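PDB 2W39: putative laminarinase, which probably hydrolyses beta-1,3-linked and mixed-linkage beta-glucans such as laminarin and lichenin, as a secreted glycoside hydrolase of family 16. Local coordinates for residues Ile23-Pro26 with Asn32-Asp35; Pro67-Val72 with Asp275-Asn280; Asn210-Gly215 with Asp222-Pro227; Ala188-Asn193 with Lys197-Pro202; Asp7-Ser12 with Ser16-Glu21. One frame throughout, in Å; residues are numbered along the deposited sequence.

Contact 1. Residues Ile23-Pro26 with Asn32-Asp35; sequences IADP and NYVD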
# COMPACT_ATOMS: atom_id res chain seq x y z
N ILE A 23 -14.78 0.08 -9.23
CA ILE A 23 -15.59 0.83 -8.29
C ILE A 23 -15.30 2.30 -8.42
O ILE A 23 -14.19 2.70 -8.81
CB ILE A 23 -15.35 0.37 -6.82
CG1 ILE A 23 -13.89 0.61 -6.37
CG2 ILE A 23 -15.75 -1.09 -6.64
CD1 ILE A 23 -13.63 0.33 -4.90
N ALA A 24 -16.29 3.13 -8.11
CA ALA A 24 -16.04 4.55 -7.87
C ALA A 24 -15.01 4.65 -6.75
O ALA A 24 -15.12 3.96 -5.74
CB ALA A 24 -17.32 5.27 -7.50
N ASP A 25 -14.02 5.51 -6.92
CA ASP A 25 -12.95 5.56 -5.94
C ASP A 25 -13.48 6.05 -4.58
O ASP A 25 -13.99 7.18 -4.48
CB ASP A 25 -11.83 6.49 -6.40
CG ASP A 25 -10.66 6.51 -5.45
OD1 ASP A 25 -10.56 5.52 -4.68
OD2 ASP A 25 -9.88 7.50 -5.43
N PRO A 26 -13.36 5.24 -3.51
CA PRO A 26 -13.78 5.73 -2.20
C PRO A 26 -13.04 7.00 -1.76
O PRO A 26 -13.58 7.78 -0.97
CB PRO A 26 -13.48 4.55 -1.28
CG PRO A 26 -13.52 3.36 -2.18
CD PRO A 26 -12.91 3.84 -3.45
N ASN A 32 -10.27 6.18 -13.04
CA ASN A 32 -11.28 5.25 -13.52
C ASN A 32 -10.75 3.84 -13.28
O ASN A 32 -9.88 3.37 -14.02
CB ASN A 32 -11.58 5.48 -15.00
CG ASN A 32 -12.72 4.62 -15.49
OD1 ASN A 32 -13.81 4.64 -14.93
ND2 ASN A 32 -12.47 3.84 -16.53
N TYR A 33 -11.24 3.20 -12.22
CA TYR A 33 -10.79 1.86 -11.88
C TYR A 33 -11.50 0.86 -12.79
O TYR A 33 -12.72 0.73 -12.76
CB TYR A 33 -11.13 1.58 -10.43
CG TYR A 33 -10.15 2.11 -9.41
CD1 TYR A 33 -8.77 2.01 -9.59
CD2 TYR A 33 -10.62 2.65 -8.20
CE1 TYR A 33 -7.88 2.46 -8.61
CE2 TYR A 33 -9.73 3.09 -7.22
CZ TYR A 33 -8.37 2.96 -7.42
OH TYR A 33 -7.46 3.34 -6.46
N VAL A 34 -10.72 0.14 -13.58
CA VAL A 34 -11.26 -0.79 -14.56
C VAL A 34 -11.27 -2.21 -14.04
O VAL A 34 -10.52 -2.56 -13.12
CB VAL A 34 -10.50 -0.69 -15.91
CG1 VAL A 34 -10.63 0.72 -16.48
CG2 VAL A 34 -9.04 -1.10 -15.76
N ASP A 35 -12.14 -3.04 -14.61
CA ASP A 35 -12.19 -4.44 -14.23
C ASP A 35 -11.03 -5.23 -14.84
O ASP A 35 -10.21 -4.70 -15.58
CB ASP A 35 -13.58 -5.07 -14.53
CG ASP A 35 -13.79 -5.46 -15.96
OD1 ASP A 35 -14.82 -6.14 -16.20
OD2 ASP A 35 -13.00 -5.11 -16.85
O HOH W 1 -13.39 4.41 -10.77
O HOH W 2 -8.61 3.80 -4.09
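Tyr-33 turns the edge of its ring to the loop Ile-23-Pro-26, and two oxygens of that loop meet it there. The carbonyl oxygen of Ile-23 lies in the ring plane, 3.6 Å from Tyr-33 CD2. Further along the same edge, Asp-25 OD1 stands 3.6 Å from Tyr-33 CE2, its carboxylate turned 82° from the ring. Aromatic C-H groups are slightly positive, so oxygen suits an edge better than a face. A looser apolar touch joins Ile-23 CG1 to Tyr-33 CD2.

Direct bonds between the segments are replaced by two waters. Water 1 donates to Ile-23 O (2.7 Å) and accepts from Tyr-33 N (2.9 Å), spanning a gap between backbones too wide for direct pairing. Water 2 joins the polar ends, 2.7 Å from both Asp-25 OD1 and Tyr-33 OH. The hydroxyl also has a weak bond to Asn-250.

Asp-25 is positioned by its other oxygen: with CG anti to the backbone N (chi1 -177°), OD2 is hydrogen-bonded to Gly-29 N and to the hydroxyls of Thr-27 and Thr-252. Next door, Pro-26 touches a bound beta-D-glucopyranose, so this small polar network probably helps shape the rim of the sugar cleft. Strand 31-33 runs parallel to strand 69-76, whose Arg-73 packs against Ile-23, Pro-26 and Tyr-33 alike.

Contact 2. Residues Pro67-Val72 with Asp275-Asn280; sequences PGRNSV and DYVNNN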
# COMPACT_ATOMS: atom_id res chain seq x y z
N PRO A 67 -14.54 10.36 -17.57
CA PRO A 67 -13.95 9.69 -16.42
C PRO A 67 -12.47 10.01 -16.20
O PRO A 67 -11.79 10.57 -17.07
CB PRO A 67 -14.11 8.20 -16.75
CG PRO A 67 -15.21 8.17 -17.73
CD PRO A 67 -15.01 9.38 -18.56
N GLY A 68 -12.00 9.63 -15.02
CA GLY A 68 -10.61 9.83 -14.65
C GLY A 68 -9.64 8.93 -15.37
O GLY A 68 -10.01 8.16 -16.27
N ARG A 69 -8.38 9.01 -14.97
CA ARG A 69 -7.32 8.26 -15.65
C ARG A 69 -7.47 6.78 -15.33
O ARG A 69 -7.62 6.40 -14.16
CB ARG A 69 -5.94 8.78 -15.24
CG ARG A 69 -4.78 8.17 -16.02
CD ARG A 69 -3.53 9.04 -16.03
NE ARG A 69 -3.72 10.25 -16.84
CZ ARG A 69 -3.79 10.29 -18.17
NH1 ARG A 69 -3.64 9.19 -18.91
NH2 ARG A 69 -4.03 11.46 -18.76
N ASN A 70 -7.43 5.93 -16.35
CA ASN A 70 -7.60 4.51 -16.10
C ASN A 70 -6.48 3.97 -15.22
O ASN A 70 -5.29 4.30 -15.41
CB ASN A 70 -7.62 3.69 -17.39
CG ASN A 70 -8.88 3.90 -18.21
OD1 ASN A 70 -9.90 4.38 -17.73
ND2 ASN A 70 -8.81 3.48 -19.48
N SER A 71 -6.86 3.15 -14.24
CA SER A 71 -5.92 2.54 -13.31
C SER A 71 -6.59 1.30 -12.73
O SER A 71 -7.70 0.93 -13.14
CB SER A 71 -5.55 3.55 -12.23
OG SER A 71 -4.44 3.07 -11.48
N VAL A 72 -5.91 0.68 -11.77
CA VAL A 72 -6.40 -0.57 -11.21
C VAL A 72 -6.31 -0.57 -9.69
O VAL A 72 -5.42 0.06 -9.09
CB VAL A 72 -5.68 -1.81 -11.80
CG1 VAL A 72 -5.92 -1.91 -13.32
CG2 VAL A 72 -4.20 -1.81 -11.48
N ASP A 275 -6.30 18.82 -13.44
CA ASP A 275 -5.86 19.27 -14.75
C ASP A 275 -4.53 18.61 -15.16
O ASP A 275 -4.34 18.25 -16.32
CB ASP A 275 -5.77 20.80 -14.74
CG ASP A 275 -5.58 21.39 -16.12
OD1 ASP A 275 -6.39 21.10 -17.02
OD2 ASP A 275 -4.63 22.18 -16.28
N TYR A 276 -3.62 18.41 -14.20
CA TYR A 276 -2.34 17.76 -14.45
C TYR A 276 -2.56 16.32 -14.90
O TYR A 276 -1.99 15.87 -15.89
CB TYR A 276 -1.46 17.82 -13.20
CG TYR A 276 -0.06 17.30 -13.45
CD1 TYR A 276 0.93 18.15 -13.93
CD2 TYR A 276 0.26 15.95 -13.26
CE1 TYR A 276 2.21 17.69 -14.19
CE2 TYR A 276 1.54 15.48 -13.53
CZ TYR A 276 2.50 16.35 -13.99
OH TYR A 276 3.78 15.87 -14.24
N VAL A 277 -3.40 15.61 -14.15
CA VAL A 277 -3.70 14.21 -14.47
C VAL A 277 -4.42 14.10 -15.82
O VAL A 277 -4.14 13.17 -16.59
CB VAL A 277 -4.49 13.57 -13.31
CG1 VAL A 277 -5.07 12.20 -13.73
CG2 VAL A 277 -3.59 13.43 -12.09
N ASN A 278 -5.33 15.03 -16.14
CA ASN A 278 -6.02 14.98 -17.42
C ASN A 278 -5.05 15.13 -18.60
O ASN A 278 -5.15 14.44 -19.60
CB ASN A 278 -7.05 16.11 -17.55
CG ASN A 278 -8.30 15.89 -16.72
OD1 ASN A 278 -8.53 14.80 -16.20
ND2 ASN A 278 -9.12 16.94 -16.60
N ASN A 279 -4.13 16.07 -18.46
CA ASN A 279 -3.45 16.63 -19.63
C ASN A 279 -2.03 16.16 -19.87
O ASN A 279 -1.44 16.50 -20.90
CB ASN A 279 -3.58 18.15 -19.61
CG ASN A 279 -5.03 18.57 -19.77
OD1 ASN A 279 -5.57 19.32 -18.97
ND2 ASN A 279 -5.68 18.04 -20.80
N ASN A 280 -1.51 15.32 -18.97
CA ASN A 280 -0.11 14.89 -19.07
C ASN A 280 0.05 13.37 -19.06
O ASN A 280 0.72 12.84 -18.18
CB ASN A 280 0.71 15.53 -17.95
CG ASN A 280 0.71 17.04 -18.04
OD1 ASN A 280 1.47 17.63 -18.81
ND2 ASN A 280 -0.18 17.67 -17.29
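Arg-69 reaches from its strand to the last turn of helix 273-279 and holds a single acceptor, Val-277 O, with two donors. Its NE bonds to Val-277 O at 3.0 Å and its NH2 at 2.8 Å; both N-H groups are bent toward the one oxygen, at 144° and 152°, and the oxygen lies in the guanidinium plane. The bend at chi3 turns this side-on edge to the helix, while lower down Arg-69 CB packs on Val-277 CG1 (3.8 Å).

NH1 makes a salt bridge with Asp-57 OD1, and NH2 is also bonded to Thr-60 O, which probably balances the buried charge and holds the group against rotation. On the helix, Asn-280 ND2 folds back to a lone pair of Tyr-276 O (2.9 Å, 165°), and Asn-278 OD1 accepts from Arg-30 NE.

Carbonyls of a last helical turn run short of backbone N-H partners. Arg-69 supplies Val-277 O, and Asn-280 ND2 supplements weak backbone bonds to Tyr-276 O; arginine, with several N-H groups, and asparagine, a short chain ending in NH2, suit the task. This is side-chain capping of a helix C-terminus, here fastening a late helix to a strand of the family 16 beta-sandwich.

Contact 3. Residues Asn210-Gly215 with Asp222-Pro227; sequences NDIASG and DNWGTP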
# COMPACT_ATOMS: atom_id res chain seq x y z
N ASN A 210 16.68 -13.50 5.44
CA ASN A 210 16.47 -14.44 4.35
C ASN A 210 14.99 -14.83 4.20
O ASN A 210 14.49 -15.00 3.09
CB ASN A 210 17.36 -15.67 4.51
CG ASN A 210 17.34 -16.55 3.31
OD1 ASN A 210 18.16 -16.39 2.39
ND2 ASN A 210 16.39 -17.46 3.27
N ASP A 211 14.30 -14.97 5.33
CA ASP A 211 12.87 -15.30 5.31
C ASP A 211 12.08 -14.35 4.40
O ASP A 211 11.18 -14.77 3.68
CB ASP A 211 12.27 -15.14 6.70
CG ASP A 211 12.60 -16.27 7.64
OD1 ASP A 211 13.21 -17.28 7.23
OD2 ASP A 211 12.20 -16.13 8.82
N ILE A 212 12.41 -13.07 4.50
CA ILE A 212 11.75 -12.04 3.71
C ILE A 212 12.25 -12.05 2.27
O ILE A 212 11.45 -12.04 1.34
CB ILE A 212 11.95 -10.66 4.35
CG1 ILE A 212 11.15 -10.55 5.67
CG2 ILE A 212 11.59 -9.52 3.39
CD1 ILE A 212 11.40 -9.29 6.46
N ALA A 213 13.57 -12.08 2.09
CA ALA A 213 14.16 -11.88 0.77
C ALA A 213 13.92 -13.07 -0.17
O ALA A 213 13.70 -12.86 -1.36
CB ALA A 213 15.63 -11.59 0.92
N SER A 214 13.97 -14.29 0.35
CA SER A 214 13.89 -15.48 -0.49
C SER A 214 12.56 -16.23 -0.47
O SER A 214 12.34 -17.13 -1.28
CB SER A 214 15.01 -16.45 -0.14
OG SER A 214 16.22 -15.91 -0.64
N GLY A 215 11.72 -15.90 0.49
CA GLY A 215 10.39 -16.50 0.54
C GLY A 215 10.32 -18.01 0.72
O GLY A 215 9.57 -18.66 0.00
N ASP A 222 10.68 -13.85 14.79
CA ASP A 222 11.58 -13.60 15.93
C ASP A 222 12.96 -13.17 15.47
O ASP A 222 13.71 -12.54 16.23
CB ASP A 222 11.78 -14.88 16.79
CG ASP A 222 10.54 -15.28 17.57
OD1 ASP A 222 10.60 -16.32 18.26
OD2 ASP A 222 9.52 -14.56 17.53
N ASN A 223 13.30 -13.55 14.24
CA ASN A 223 14.62 -13.37 13.66
C ASN A 223 14.76 -12.13 12.78
O ASN A 223 15.80 -11.93 12.15
CB ASN A 223 15.00 -14.62 12.86
CG ASN A 223 15.14 -15.85 13.74
OD1 ASN A 223 15.53 -15.75 14.91
ND2 ASN A 223 14.83 -17.01 13.18
N TRP A 224 13.73 -11.28 12.77
CA TRP A 224 13.66 -10.21 11.77
C TRP A 224 14.17 -8.85 12.24
O TRP A 224 14.17 -7.89 11.46
CB TRP A 224 12.22 -10.10 11.30
CG TRP A 224 11.79 -11.26 10.43
CD1 TRP A 224 12.42 -12.46 10.25
CD2 TRP A 224 10.60 -11.31 9.65
NE1 TRP A 224 11.71 -13.24 9.37
CE2 TRP A 224 10.58 -12.56 9.00
CE3 TRP A 224 9.54 -10.41 9.44
CZ2 TRP A 224 9.55 -12.93 8.11
CZ3 TRP A 224 8.52 -10.78 8.58
CH2 TRP A 224 8.53 -12.03 7.91
N GLY A 225 14.60 -8.76 13.48
CA GLY A 225 15.03 -7.47 14.03
C GLY A 225 13.86 -6.55 14.33
O GLY A 225 12.68 -6.90 14.20
N THR A 226 14.19 -5.33 14.71
CA THR A 226 13.20 -4.35 15.10
C THR A 226 12.36 -3.90 13.91
O THR A 226 12.90 -3.60 12.85
CB THR A 226 13.93 -3.17 15.75
OG1 THR A 226 14.54 -3.66 16.94
CG2 THR A 226 12.99 -2.03 16.07
N PRO A 227 11.03 -3.84 14.08
CA PRO A 227 10.18 -3.40 12.98
C PRO A 227 10.34 -1.91 12.66
O PRO A 227 10.77 -1.11 13.50
CB PRO A 227 8.76 -3.69 13.49
CG PRO A 227 8.88 -3.59 14.96
CD PRO A 227 10.24 -4.18 15.28
O HOH W 3 13.86 -17.59 10.63
O HOH W 4 14.53 -16.64 10.19
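The indole of Trp-224 is met by Ile-212 over one face and by Asp-211 at its pyrrole edge, two consecutive residues of the short helix 210-214. Over the face, Ile-212 CG1 makes a CH-pi contact 3.7 Å from the centroid of the Trp-224 six-membered ring and only 8° off the normal. The chain then runs on across the ring, putting Ile-212 CD1 3.7 Å from Trp-224 CE3; CG1 standing anti to the carbonyl carbon and an extended chi2 lay this longer branch flat on the indole. Isoleucine suits the place, since its methylene and methyl cover an aromatic face without demanding a polar partner.

At the edge, Trp-224 NE1 donates to Asp-211 OD2 (3.0 Å, 166°), a nearly straight bond lying close to the indole plane. The oxygen receives it on its anti side, with carboxylate and ring planes 64° apart. Asp-211 CB stands 3.3 Å from Trp-224 NE1, lifted out of the ring plane toward the side that Ile-212 covers. The same OD2 accepts from Asn-220 N, which helps hold the carboxylate in place, and water between it and Asn-223 may add a further link. Trp-224 goes on to pack edge-to-face with Trp-199, joining helix and loop to strand 195-202.

The large side chain is thus buried with its one polar atom satisfied. Two N-H groups converging on one carboxylate oxygen would favour the ionised aspartate, and its place in the first turn of a helix probably stabilises the charge further.

Contact 4. Residues Ala188-Asn193 with Lys197-Pro202; sequences AMERTN and KVWFFP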
# COMPACT_ATOMS: atom_id res chain seq x y z
N ALA A 188 7.16 -6.20 4.76
CA ALA A 188 6.54 -7.35 5.43
C ALA A 188 5.68 -6.81 6.56
O ALA A 188 6.05 -5.87 7.26
CB ALA A 188 7.60 -8.29 5.97
N MET A 189 4.52 -7.43 6.75
CA MET A 189 3.59 -7.02 7.80
C MET A 189 3.18 -8.27 8.56
O MET A 189 2.71 -9.23 7.93
CB MET A 189 2.39 -6.29 7.19
CG MET A 189 1.41 -5.65 8.17
SD MET A 189 0.36 -6.83 9.07
CE MET A 189 -0.59 -7.55 7.74
N GLU A 190 3.40 -8.27 9.88
CA GLU A 190 2.91 -9.32 10.76
C GLU A 190 1.77 -8.77 11.60
O GLU A 190 1.91 -7.74 12.27
CB GLU A 190 4.04 -9.82 11.68
CG GLU A 190 3.55 -10.88 12.68
CD GLU A 190 4.61 -11.36 13.64
OE1 GLU A 190 5.67 -10.72 13.75
OE2 GLU A 190 4.35 -12.39 14.32
N ARG A 191 0.64 -9.48 11.56
CA ARG A 191 -0.52 -9.13 12.38
C ARG A 191 -0.84 -10.32 13.28
O ARG A 191 -1.03 -11.45 12.82
CB ARG A 191 -1.73 -8.83 11.50
CG ARG A 191 -3.02 -8.73 12.31
CD ARG A 191 -4.21 -8.30 11.48
NE ARG A 191 -5.43 -8.75 12.13
CZ ARG A 191 -6.59 -8.94 11.50
NH1 ARG A 191 -6.72 -8.58 10.23
NH2 ARG A 191 -7.61 -9.47 12.15
N THR A 192 -0.91 -10.04 14.58
CA THR A 192 -1.37 -10.99 15.57
C THR A 192 -2.47 -10.33 16.40
O THR A 192 -2.83 -9.18 16.16
CB THR A 192 -0.24 -11.46 16.50
OG1 THR A 192 0.09 -10.41 17.42
CG2 THR A 192 1.00 -11.91 15.72
N ASN A 193 -2.99 -11.06 17.39
CA ASN A 193 -3.95 -10.46 18.31
C ASN A 193 -3.34 -9.32 19.10
O ASN A 193 -4.07 -8.44 19.58
CB ASN A 193 -4.47 -11.47 19.32
CG ASN A 193 -5.60 -10.91 20.19
OD1 ASN A 193 -5.47 -10.69 21.43
ND2 ASN A 193 -6.72 -10.66 19.54
N LYS A 197 3.00 -5.22 13.07
CA LYS A 197 4.35 -4.74 12.77
C LYS A 197 4.53 -4.65 11.27
O LYS A 197 4.03 -5.50 10.52
CB LYS A 197 5.42 -5.70 13.31
CG LYS A 197 5.55 -5.68 14.83
CD LYS A 197 6.49 -6.75 15.35
CE LYS A 197 6.47 -6.77 16.88
NZ LYS A 197 7.36 -7.84 17.43
N VAL A 198 5.26 -3.63 10.82
CA VAL A 198 5.69 -3.54 9.43
C VAL A 198 7.21 -3.39 9.42
O VAL A 198 7.76 -2.58 10.19
CB VAL A 198 5.05 -2.35 8.68
CG1 VAL A 198 5.54 -2.26 7.25
CG2 VAL A 198 3.53 -2.43 8.70
N TRP A 199 7.86 -4.14 8.54
CA TRP A 199 9.29 -3.96 8.28
C TRP A 199 9.47 -3.53 6.83
O TRP A 199 8.84 -4.10 5.92
CB TRP A 199 10.06 -5.27 8.41
CG TRP A 199 10.16 -5.88 9.77
CD1 TRP A 199 11.24 -5.84 10.61
CD2 TRP A 199 9.18 -6.70 10.42
NE1 TRP A 199 10.98 -6.56 11.75
CE2 TRP A 199 9.72 -7.10 11.66
CE3 TRP A 199 7.89 -7.14 10.07
CZ2 TRP A 199 9.03 -7.94 12.56
CZ3 TRP A 199 7.21 -7.96 10.95
CH2 TRP A 199 7.78 -8.35 12.18
N PHE A 200 10.36 -2.56 6.61
CA PHE A 200 10.85 -2.26 5.29
C PHE A 200 12.34 -2.58 5.19
O PHE A 200 13.10 -2.14 6.04
CB PHE A 200 10.68 -0.78 4.95
CG PHE A 200 11.35 -0.41 3.66
CD1 PHE A 200 10.99 -1.05 2.47
CD2 PHE A 200 12.41 0.49 3.64
CE1 PHE A 200 11.64 -0.77 1.29
CE2 PHE A 200 13.07 0.76 2.42
CZ PHE A 200 12.66 0.13 1.28
N PHE A 201 12.74 -3.30 4.14
CA PHE A 201 14.15 -3.52 3.81
C PHE A 201 14.40 -3.09 2.38
O PHE A 201 13.78 -3.61 1.46
CB PHE A 201 14.54 -4.99 3.98
CG PHE A 201 14.53 -5.42 5.41
CD1 PHE A 201 13.41 -6.03 5.95
CD2 PHE A 201 15.62 -5.16 6.23
CE1 PHE A 201 13.38 -6.38 7.30
CE2 PHE A 201 15.59 -5.52 7.56
CZ PHE A 201 14.48 -6.12 8.10
N PRO A 202 15.32 -2.12 2.18
CA PRO A 202 15.79 -1.73 0.85
C PRO A 202 16.31 -2.90 0.02
O PRO A 202 16.84 -3.87 0.57
CB PRO A 202 16.93 -0.76 1.17
CG PRO A 202 16.52 -0.14 2.49
CD PRO A 202 15.94 -1.31 3.24
O HOH W 5 7.34 -10.23 15.89
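Ala-188 and Trp-199 exchange two backbone hydrogen bonds, Ala-188 N to Trp-199 O at 2.9 Å and Trp-199 N to Ala-188 O at 2.8 Å. Glu-190 and Lys-197 repeat the exchange two residues on, although Glu-190 N meets its carbonyl less squarely. The strand axes run antiparallel at 165°. Between these hydrogen-bonded pairs lies the non-hydrogen-bonded pair Met-189 and Val-198, where the CA atoms come closer and CA-H...O contacts form; one brings Met-189 CA to 3.1 Å from Lys-197 O.

Apolar contacts occur on both faces of the sheet. Met-189 CG touches Val-198 CG2 (3.9 Å) on one. On the other, the indole of Trp-199 lies beside Glu-190 with its benzene edge toward it: CZ3 is 3.7 Å from Glu-190 CB. Ala-188, on the same face, is small enough to let the ring edge approach; its O lies at that edge, in the ring plane, and its CB is 4.3 Å from Trp-199 CE3.

The polar contacts gather round the carboxylate of Glu-190, whose extended chain, with CG anti to the backbone N, runs alongside the indole. Its OE1 stands at the ring edge, 3.5 Å from Trp-199 CH2. A water bridges that oxygen to Lys-197 NZ, the charged atoms themselves staying 5.0 Å apart. Tyr-3 and Thr-221 bind the two carboxylate oxygens, Trp-199 NE1 donates to Gly-225 O, and Lys-197 makes a cation-pi contact with Phe-195.

The two strands form a beta hairpin, continued on its flanks by strands 83-89 and 229-232, within one antiparallel sheet of the beta-sandwich characteristic of family 16.

Contact 5. Residues Asp7-Ser12 with Ser16-Glu21; sequences DNWVGS and STFTHE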
# COMPACT_ATOMS: atom_id res chain seq x y z
N ASP A 7 -0.18 -18.63 0.87
CA ASP A 7 -0.38 -18.22 -0.52
C ASP A 7 0.93 -17.73 -1.09
O ASP A 7 1.67 -17.01 -0.43
CB ASP A 7 -1.41 -17.10 -0.62
CG ASP A 7 -2.79 -17.54 -0.21
OD1 ASP A 7 -3.44 -18.28 -0.99
OD2 ASP A 7 -3.23 -17.17 0.90
N ASN A 8 1.20 -18.13 -2.32
CA ASN A 8 2.39 -17.73 -3.01
C ASN A 8 1.96 -17.15 -4.35
O ASN A 8 1.61 -17.91 -5.26
CB ASN A 8 3.30 -18.94 -3.23
CG ASN A 8 4.62 -18.55 -3.86
OD1 ASN A 8 4.97 -17.38 -3.92
ND2 ASN A 8 5.36 -19.55 -4.35
N TRP A 9 1.97 -15.82 -4.46
CA TRP A 9 1.49 -15.18 -5.67
C TRP A 9 2.61 -14.56 -6.47
O TRP A 9 3.29 -13.64 -6.00
CB TRP A 9 0.45 -14.13 -5.31
CG TRP A 9 -0.75 -14.64 -4.53
CD1 TRP A 9 -1.50 -15.75 -4.78
CD2 TRP A 9 -1.34 -14.00 -3.39
NE1 TRP A 9 -2.53 -15.83 -3.86
CE2 TRP A 9 -2.46 -14.76 -3.01
CE3 TRP A 9 -1.01 -12.86 -2.65
CZ2 TRP A 9 -3.26 -14.42 -1.92
CZ3 TRP A 9 -1.82 -12.50 -1.59
CH2 TRP A 9 -2.93 -13.29 -1.23
N VAL A 10 2.80 -15.08 -7.68
CA VAL A 10 3.79 -14.58 -8.62
C VAL A 10 3.15 -14.50 -10.00
O VAL A 10 2.46 -15.44 -10.42
CB VAL A 10 5.02 -15.53 -8.68
CG1 VAL A 10 6.01 -15.10 -9.75
CG2 VAL A 10 5.71 -15.62 -7.31
N GLY A 11 3.38 -13.40 -10.71
CA GLY A 11 2.99 -13.32 -12.13
C GLY A 11 1.52 -13.61 -12.37
O GLY A 11 0.65 -13.01 -11.76
N SER A 12 1.24 -14.57 -13.25
CA SER A 12 -0.14 -14.85 -13.64
C SER A 12 -1.03 -15.34 -12.48
O SER A 12 -2.25 -15.30 -12.58
CB SER A 12 -0.18 -15.87 -14.78
OG SER A 12 0.36 -17.10 -14.35
N SER A 16 -5.90 -15.16 -10.94
CA SER A 16 -6.93 -16.05 -10.38
C SER A 16 -7.18 -15.83 -8.90
O SER A 16 -8.25 -16.17 -8.41
CB SER A 16 -6.61 -17.53 -10.65
OG SER A 16 -5.33 -17.87 -10.18
N THR A 17 -6.22 -15.21 -8.20
CA THR A 17 -6.33 -15.13 -6.74
C THR A 17 -6.73 -13.74 -6.24
O THR A 17 -7.03 -13.57 -5.05
CB THR A 17 -5.00 -15.54 -6.08
OG1 THR A 17 -4.00 -14.61 -6.49
CG2 THR A 17 -4.62 -16.99 -6.47
N PHE A 18 -6.78 -12.78 -7.15
CA PHE A 18 -7.27 -11.42 -6.88
C PHE A 18 -8.36 -11.11 -7.87
O PHE A 18 -8.43 -11.73 -8.92
CB PHE A 18 -6.16 -10.38 -7.07
CG PHE A 18 -5.17 -10.29 -5.93
CD1 PHE A 18 -4.38 -11.36 -5.55
CD2 PHE A 18 -5.03 -9.09 -5.23
CE1 PHE A 18 -3.49 -11.26 -4.50
CE2 PHE A 18 -4.13 -8.96 -4.17
CZ PHE A 18 -3.36 -10.06 -3.80
N THR A 19 -9.20 -10.13 -7.55
CA THR A 19 -10.07 -9.52 -8.54
C THR A 19 -9.66 -8.06 -8.71
O THR A 19 -8.94 -7.50 -7.87
CB THR A 19 -11.55 -9.58 -8.17
OG1 THR A 19 -11.78 -8.78 -7.02
CG2 THR A 19 -11.98 -11.00 -7.92
N HIS A 20 -10.07 -7.46 -9.81
CA HIS A 20 -9.98 -6.02 -9.99
C HIS A 20 -11.29 -5.39 -9.56
O HIS A 20 -12.38 -5.81 -9.99
CB HIS A 20 -9.73 -5.69 -11.46
CG HIS A 20 -8.35 -5.99 -11.95
ND1 HIS A 20 -7.76 -7.24 -11.85
CD2 HIS A 20 -7.45 -5.21 -12.60
CE1 HIS A 20 -6.55 -7.19 -12.39
NE2 HIS A 20 -6.34 -5.98 -12.86
N GLU A 21 -11.21 -4.37 -8.71
CA GLU A 21 -12.40 -3.68 -8.22
C GLU A 21 -12.72 -2.53 -9.17
O GLU A 21 -12.01 -1.53 -9.19
CB GLU A 21 -12.15 -3.16 -6.82
CG GLU A 21 -11.83 -4.24 -5.78
CD GLU A 21 -11.81 -3.63 -4.40
OE1 GLU A 21 -10.72 -3.23 -3.93
OE2 GLU A 21 -12.91 -3.54 -3.80
O HOH W 6 -3.79 -17.41 -13.11
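The backbones come nearest at Ser-12 and Ser-16 (CA atoms 7.6 Å apart) and at Trp-9 and Thr-17 (7.9 Å), beyond the spacing of paired strands. Residues 7-9 end a strand; the chain then turns through Gly-11, whose positive phi (56°) a glycine accepts easily, and after the short helix 14-17 it enters strand 18-20. Side chains therefore have to fill the gap.

Phe-18 points the edge of its ring at one face of the Trp-9 indole in a T-shaped pair, with the ring centroids 4.8 Å apart and the planes at 82°. The leading atom is Phe-18 CE1, 3.5 Å from Trp-9 CE3. Asp-7 CB lies against the opposite indole face, so the ring is held between the two.

Thr-17 covers the pyrrole part on the Phe-18 side. Its OG1 sits 3.2 Å from Trp-9 CD1, but at 3.3 Å from NE1 the angle is too poor for a bond; OG1 is instead hydrogen-bonded to Ala-13 O. Thr-17 CB and CG2 press on Trp-9 NE1, at 3.3 and 3.5 Å.

Strand 2-9 belongs to one sheet, strand 18-20 to the other; Trp-9 touches Val-294 of strand 288-297 in its own sheet and Ile-247 of strand 246-253 in the other. Cohesion here thus rests on dispersion and on slightly positive C-H groups facing an electron-rich indole, forces that work well in a sandwich interior.

Overall arrangement
Contact 5 comes first along the chain, then contact 1; contacts 4 and 3 follow, both nested inside the long loop that contact 2 closes. The five fall into two groups. Contacts 1 and 2, with centres 12 Å apart, share the mixed sheet, where strands 31-33 and 69-76 are neighbours. Contacts 3 and 4, with centres 9 Å apart, join across Trp-199 on the other side of the chain's centre; the centres of contacts 1 and 3 lie about 35 Å apart. Contact 5 lies between: its first segment belongs to contact 4's antiparallel sheet, its second to the mixed one. The set thus spans both layers of the sandwich, with contact 1 nearest the bound sugars.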